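Local coordinates for YcaO (Methanopyrus kandleri, PDB 6CIB), which binds ADP and magnesium and, as a YcaO-family enzyme, probably uses ATP to drive thioamidation of a peptide backbone, at residues 1-7 and 310-316; 169-174 and 209-213. One frame throughout, in Å; residues are numbered along the deposited sequence.

Contact 1: residues 1-7 and 310-316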
loop_
_atom_site.group_PDB
_atom_site.type_symbol
_atom_site.label_atom_id
_atom_site.label_comp_id
_atom_site.label_asym_id
_atom_site.label_seq_id
_atom_site.Cartn_x
_atom_site.Cartn_y
_atom_site.Cartn_z
HETATM N N MSE A 1 -15.418 14.998 14.537
HETATM C CA MSE A 1 -15.307 15.581 13.162
HETATM C C MSE A 1 -13.951 16.285 12.926
HETATM O O MSE A 1 -13.804 17.497 13.147
HETATM C CB MSE A 1 -16.495 16.511 12.891
HETATM C CG MSE A 1 -16.636 16.996 11.455
HETATM SE SE MSE A 1 -17.680 18.467 11.331
HETATM C CE MSE A 1 -16.652 19.729 12.091
ATOM N N THR A 2 -12.969 15.498 12.481
ATOM C CA THR A 2 -11.612 15.967 12.154
ATOM C C THR A 2 -11.548 16.260 10.657
ATOM O O THR A 2 -11.762 15.357 9.831
ATOM C CB THR A 2 -10.552 14.900 12.511
ATOM O OG1 THR A 2 -10.761 14.438 13.847
ATOM C CG2 THR A 2 -9.131 15.451 12.386
ATOM N N ASP A 3 -11.256 17.512 10.310
ATOM C CA ASP A 3 -11.176 17.924 8.906
ATOM C C ASP A 3 -9.961 17.332 8.198
ATOM O O ASP A 3 -8.870 17.244 8.773
ATOM C CB ASP A 3 -11.147 19.453 8.766
ATOM C CG ASP A 3 -12.430 20.128 9.253
ATOM O OD1 ASP A 3 -13.532 19.531 9.195
ATOM O OD2 ASP A 3 -12.330 21.287 9.691
ATOM N N ILE A 4 -10.182 16.910 6.954
ATOM C CA ILE A 4 -9.113 16.549 6.035
ATOM C C ILE A 4 -8.655 17.878 5.456
ATOM O O ILE A 4 -9.402 18.526 4.720
ATOM C CB ILE A 4 -9.611 15.582 4.923
ATOM C CG1 ILE A 4 -10.108 14.265 5.534
ATOM C CG2 ILE A 4 -8.511 15.313 3.894
ATOM C CD1 ILE A 4 -11.143 13.533 4.696
ATOM N N VAL A 5 -7.448 18.296 5.828
ATOM C CA VAL A 5 -6.885 19.572 5.365
ATOM C C VAL A 5 -5.929 19.352 4.191
ATOM O O VAL A 5 -5.470 20.299 3.567
ATOM C CB VAL A 5 -6.185 20.367 6.507
ATOM C CG1 VAL A 5 -7.154 20.655 7.654
ATOM C CG2 VAL A 5 -4.939 19.643 7.017
ATOM N N TYR A 6 -5.633 18.087 3.904
ATOM C CA TYR A 6 -4.670 17.729 2.863
ATOM C C TYR A 6 -5.087 16.441 2.178
ATOM O O TYR A 6 -5.338 15.422 2.837
ATOM C CB TYR A 6 -3.260 17.633 3.465
ATOM C CG TYR A 6 -2.153 17.433 2.462
ATOM C CD1 TYR A 6 -1.578 18.515 1.793
ATOM C CD2 TYR A 6 -1.668 16.148 2.186
ATOM C CE1 TYR A 6 -0.548 18.321 0.874
ATOM C CE2 TYR A 6 -0.642 15.944 1.279
ATOM C CZ TYR A 6 -0.085 17.030 0.629
ATOM O OH TYR A 6 0.930 16.806 -0.267
ATOM N N ASP A 7 -5.180 16.490 0.853
ATOM C CA ASP A 7 -5.623 15.326 0.089
ATOM C C ASP A 7 -4.920 15.177 -1.258
ATOM O O ASP A 7 -5.559 14.925 -2.278
ATOM C CB ASP A 7 -7.159 15.303 -0.039
ATOM C CG ASP A 7 -7.709 16.418 -0.922
ATOM O OD1 ASP A 7 -7.011 17.429 -1.185
ATOM O OD2 ASP A 7 -8.861 16.258 -1.367
ATOM N N THR A 310 -15.019 13.606 0.220
ATOM C CA THR A 310 -14.182 13.590 1.403
ATOM C C THR A 310 -14.377 14.818 2.285
ATOM O O THR A 310 -13.880 15.911 1.984
ATOM C CB THR A 310 -12.712 13.365 1.014
ATOM O OG1 THR A 310 -12.335 14.306 0.001
ATOM C CG2 THR A 310 -12.539 11.952 0.466
ATOM N N GLY A 311 -15.135 14.620 3.361
ATOM C CA GLY A 311 -15.358 15.649 4.360
ATOM C C GLY A 311 -14.420 15.462 5.533
ATOM O O GLY A 311 -13.310 16.016 5.565
ATOM N N SER A 312 -14.879 14.681 6.507
ATOM C CA SER A 312 -14.101 14.439 7.709
ATOM C C SER A 312 -13.421 13.076 7.656
ATOM O O SER A 312 -13.873 12.165 6.952
ATOM C CB SER A 312 -14.968 14.581 8.967
ATOM O OG SER A 312 -15.735 13.416 9.203
ATOM N N LEU A 313 -12.339 12.955 8.418
ATOM C CA LEU A 313 -11.552 11.740 8.505
ATOM C C LEU A 313 -12.353 10.560 9.066
ATOM O O LEU A 313 -12.223 9.434 8.574
ATOM C CB LEU A 313 -10.317 12.019 9.361
ATOM C CG LEU A 313 -8.979 11.355 9.058
ATOM C CD1 LEU A 313 -8.495 11.581 7.630
ATOM C CD2 LEU A 313 -7.964 11.888 10.062
ATOM N N GLU A 314 -13.181 10.833 10.080
ATOM C CA GLU A 314 -14.025 9.825 10.733
ATOM C C GLU A 314 -15.061 9.223 9.789
ATOM O O GLU A 314 -15.245 8.007 9.762
ATOM C CB GLU A 314 -14.731 10.408 11.976
ATOM C CG GLU A 314 -13.814 10.748 13.147
ATOM C CD GLU A 314 -13.229 12.152 13.089
ATOM O OE1 GLU A 314 -13.435 12.883 12.096
ATOM O OE2 GLU A 314 -12.547 12.542 14.058
ATOM N N LYS A 315 -15.731 10.094 9.035
ATOM C CA LYS A 315 -16.748 9.731 8.042
ATOM C C LYS A 315 -16.120 8.933 6.892
ATOM O O LYS A 315 -16.674 7.915 6.451
ATOM C CB LYS A 315 -17.419 11.017 7.512
ATOM C CG LYS A 315 -18.381 10.860 6.338
ATOM C CD LYS A 315 -19.830 10.904 6.788
ATOM C CE LYS A 315 -20.687 11.675 5.793
ATOM N NZ LYS A 315 -22.043 11.966 6.344
ATOM N N LEU A 316 -14.967 9.404 6.415
ATOM C CA LEU A 316 -14.251 8.735 5.327
ATOM C C LEU A 316 -13.874 7.311 5.712
ATOM O O LEU A 316 -14.111 6.380 4.936
ATOM C CB LEU A 316 -13.024 9.544 4.870
ATOM C CG LEU A 316 -12.163 8.978 3.735
ATOM C CD1 LEU A 316 -12.970 8.761 2.462
ATOM C CD2 LEU A 316 -11.000 9.909 3.468
HETATM O O HOH W 1 -12.504 18.424 4.290
HETATM O O HOH W 2 -10.261 14.093 -1.897
HETATM O O HOH W 3 -10.565 15.862 0.971
#
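Met1 opens the contact between the N-terminal segment and the start of helix 313-325, whose N-cap is Ser312. The selenomethionine lays CG beside Ser312 CB, and its terminal amine N forms a long salt bridge with Glu314 OE1 (3.8 Å). Thr2 meets the same carboxylate twice. Its backbone N donates to Glu314 OE1 at 2.7 Å in an almost straight bond (177°), while its hydroxyl OG1 donates to Glu314 OE2 at 2.6 Å. Both oxygens are approached on their syn sides, somewhat out of the carboxylate plane, and this two-pronged grip should limit rotation of the Glu314 carboxylate. The Glu314 chain bends at chi2 (88°), turning its carboxylate to the N and OG1 of Thr2. One peptide group further along, Thr2 O accepts from Leu313 N at 2.8 Å and thus occupies an amide in the first turn of the helix. This pairing belongs to a single backbone bridge, Asp3 with Ser312. Ile4 then inserts its CD1 between Gly311 O and Leu316 CD2, and its CG1 lies 3.8 Å from Leu313 CD1, the two side chains crossing at about a right angle. Leu313 also touches Glu156, an ADP-binding residue on helix 154-177, which places this surface contact next to the nucleotide pocket. Water 1 bridges Ile4 O and Gly311 O. Past the classic beta bulge of Val5 and Tyr6 opposite Arg12, waters 2 and 3 link Asp7 OD2 to Thr310 OG1, and water 2 donates to Asp7 OD2 at 2.6 Å.

Contact 2: residues 169-174 and 209-213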
loop_
_atom_site.group_PDB
_atom_site.type_symbol
_atom_site.label_atom_id
_atom_site.label_comp_id
_atom_site.label_asym_id
_atom_site.label_seq_id
_atom_site.Cartn_x
_atom_site.Cartn_y
_atom_site.Cartn_z
ATOM N N ASP A 169 -5.691 -6.298 -3.737
ATOM C CA ASP A 169 -6.798 -7.183 -4.140
ATOM C C ASP A 169 -7.074 -7.058 -5.642
ATOM O O ASP A 169 -7.168 -8.083 -6.335
ATOM C CB ASP A 169 -8.069 -6.922 -3.311
ATOM C CG ASP A 169 -9.218 -7.863 -3.683
ATOM O OD1 ASP A 169 -9.238 -9.030 -3.233
ATOM O OD2 ASP A 169 -10.108 -7.422 -4.434
ATOM N N SER A 170 -7.187 -5.815 -6.129
ATOM C CA SER A 170 -7.354 -5.522 -7.561
ATOM C C SER A 170 -6.201 -6.059 -8.405
ATOM O O SER A 170 -6.430 -6.736 -9.405
ATOM C CB SER A 170 -7.498 -4.020 -7.808
ATOM O OG SER A 170 -8.773 -3.550 -7.430
ATOM N N TRP A 171 -4.970 -5.748 -7.991
ATOM C CA TRP A 171 -3.768 -6.224 -8.667
ATOM C C TRP A 171 -3.706 -7.761 -8.685
ATOM O O TRP A 171 -3.394 -8.349 -9.723
ATOM C CB TRP A 171 -2.520 -5.578 -8.041
ATOM C CG TRP A 171 -1.207 -5.929 -8.676
ATOM C CD1 TRP A 171 -0.997 -6.428 -9.933
ATOM C CD2 TRP A 171 0.094 -5.765 -8.090
ATOM N NE1 TRP A 171 0.343 -6.614 -10.155
ATOM C CE2 TRP A 171 1.041 -6.220 -9.044
ATOM C CE3 TRP A 171 0.552 -5.296 -6.848
ATOM C CZ2 TRP A 171 2.423 -6.214 -8.798
ATOM C CZ3 TRP A 171 1.929 -5.294 -6.598
ATOM C CH2 TRP A 171 2.848 -5.743 -7.578
ATOM N N SER A 172 -4.042 -8.391 -7.555
ATOM C CA SER A 172 -4.086 -9.857 -7.447
ATOM C C SER A 172 -5.109 -10.503 -8.390
ATOM O O SER A 172 -4.833 -11.540 -8.979
ATOM C CB SER A 172 -4.360 -10.279 -6.014
ATOM O OG SER A 172 -3.282 -9.927 -5.175
ATOM N N ILE A 173 -6.270 -9.868 -8.528
ATOM C CA ILE A 173 -7.311 -10.285 -9.473
ATOM C C ILE A 173 -6.838 -10.226 -10.932
ATOM O O ILE A 173 -7.027 -11.185 -11.680
ATOM C CB ILE A 173 -8.649 -9.526 -9.189
ATOM C CG1 ILE A 173 -9.603 -10.431 -8.414
ATOM C CG2 ILE A 173 -9.360 -9.039 -10.442
ATOM C CD1 ILE A 173 -9.156 -10.737 -7.003
ATOM N N VAL A 174 -6.199 -9.116 -11.301
ATOM C CA VAL A 174 -5.626 -8.920 -12.635
ATOM C C VAL A 174 -4.571 -9.987 -12.966
ATOM O O VAL A 174 -4.610 -10.562 -14.045
ATOM C CB VAL A 174 -5.094 -7.466 -12.810
ATOM C CG1 VAL A 174 -4.273 -7.299 -14.091
ATOM C CG2 VAL A 174 -6.256 -6.478 -12.814
ATOM N N LEU A 209 -7.733 -0.526 -13.044
ATOM C CA LEU A 209 -7.920 -1.918 -12.628
ATOM C C LEU A 209 -9.366 -2.153 -12.226
ATOM O O LEU A 209 -10.029 -1.218 -11.759
ATOM C CB LEU A 209 -6.988 -2.269 -11.464
ATOM C CG LEU A 209 -5.562 -2.727 -11.798
ATOM C CD1 LEU A 209 -4.687 -1.574 -12.230
ATOM C CD2 LEU A 209 -4.922 -3.402 -10.605
ATOM N N PRO A 210 -9.875 -3.391 -12.422
ATOM C CA PRO A 210 -11.195 -3.706 -11.872
ATOM C C PRO A 210 -11.142 -3.696 -10.342
ATOM O O PRO A 210 -10.375 -4.450 -9.735
ATOM C CB PRO A 210 -11.470 -5.117 -12.408
ATOM C CG PRO A 210 -10.116 -5.693 -12.677
ATOM C CD PRO A 210 -9.329 -4.522 -13.195
ATOM N N SER A 211 -11.921 -2.810 -9.735
ATOM C CA SER A 211 -12.031 -2.742 -8.286
ATOM C C SER A 211 -13.224 -3.564 -7.815
ATOM O O SER A 211 -14.326 -3.441 -8.356
ATOM C CB SER A 211 -12.177 -1.288 -7.843
ATOM O OG SER A 211 -12.432 -1.194 -6.449
ATOM N N ARG A 212 -12.998 -4.384 -6.794
ATOM C CA ARG A 212 -14.068 -5.170 -6.177
ATOM C C ARG A 212 -14.775 -4.416 -5.051
ATOM O O ARG A 212 -15.667 -4.961 -4.413
ATOM C CB ARG A 212 -13.529 -6.505 -5.661
ATOM C CG ARG A 212 -13.063 -7.453 -6.751
ATOM C CD ARG A 212 -12.092 -8.447 -6.149
ATOM N NE ARG A 212 -12.672 -9.766 -6.028
ATOM C CZ ARG A 212 -12.201 -10.760 -5.279
ATOM N NH1 ARG A 212 -11.127 -10.617 -4.500
ATOM N NH2 ARG A 212 -12.842 -11.915 -5.304
ATOM N N VAL A 213 -14.377 -3.161 -4.818
ATOM C CA VAL A 213 -14.951 -2.336 -3.751
ATOM C C VAL A 213 -15.568 -1.072 -4.364
ATOM O O VAL A 213 -14.875 -0.266 -4.991
ATOM C CB VAL A 213 -13.891 -1.955 -2.682
ATOM C CG1 VAL A 213 -14.515 -1.138 -1.551
ATOM C CG2 VAL A 213 -13.194 -3.200 -2.126
HETATM O O HOH W 4 -10.471 -4.769 -5.394
#
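Val174 and Ile173, on helix 154-177, pack against the loop that connects strands 203-209 and 217-224, a helix-on-loop contact with an apolar half and a polar half. The tight half is apolar: Val174 CG2 meets Pro210 CD at 3.7 Å, the side chains crossing at about a right angle, and Leu209 CD2 presses on the helix backbone, 3.5 Å from Trp171 N. Trp292 touches both Val174 and Leu209. Between the halves, Ser170 OG donates to Pro210 O at 2.9 Å from above the carbonyl plane. The polar half is the wetter one, with a water between helix and loop that joins Ser170 OG to Arg212 N. Here Arg212, bent at chi3 (108°), sets its guanidinium nearly coplanar with the Asp169 carboxylate, the planes 5° apart. Ile173 CD1 lies over one guanidinium face. Asp169 OD1 also accepts from Ser355 N, and Arg212 NH2 donates to Asn366 O, tying in the C-terminal region. A leucine in place of Arg212 would probably leave the Asp169 carboxylate without its charged mate and Asn366 O without this donor. The salt bridge itself runs from Arg212 NH1 to the syn lone pair of Asp169 OD1, at 2.8 Å.

How the contacts relate
Contact 1 joins the two ends of a span of about 300 residues, and contact 2 falls within that span, its own segments separated by 34 residues. Their centres are 26 Å apart and their nearest atoms about 10 Å, so they do not touch. Helix 154-177 relates them: Leu313 and Leu316 of contact 1 rest on its early part, at Glu156 and Ile159, whereas contact 2 uses its later turns. Helix 313-325 is shared too, beginning in contact 1 and, through Arg323 and Val324, reaching Val213. The ADP-binding residues Glu156 and Gln160 lie on helix 154-177, near the end that contact 1 touches and well before the turns used by contact 2.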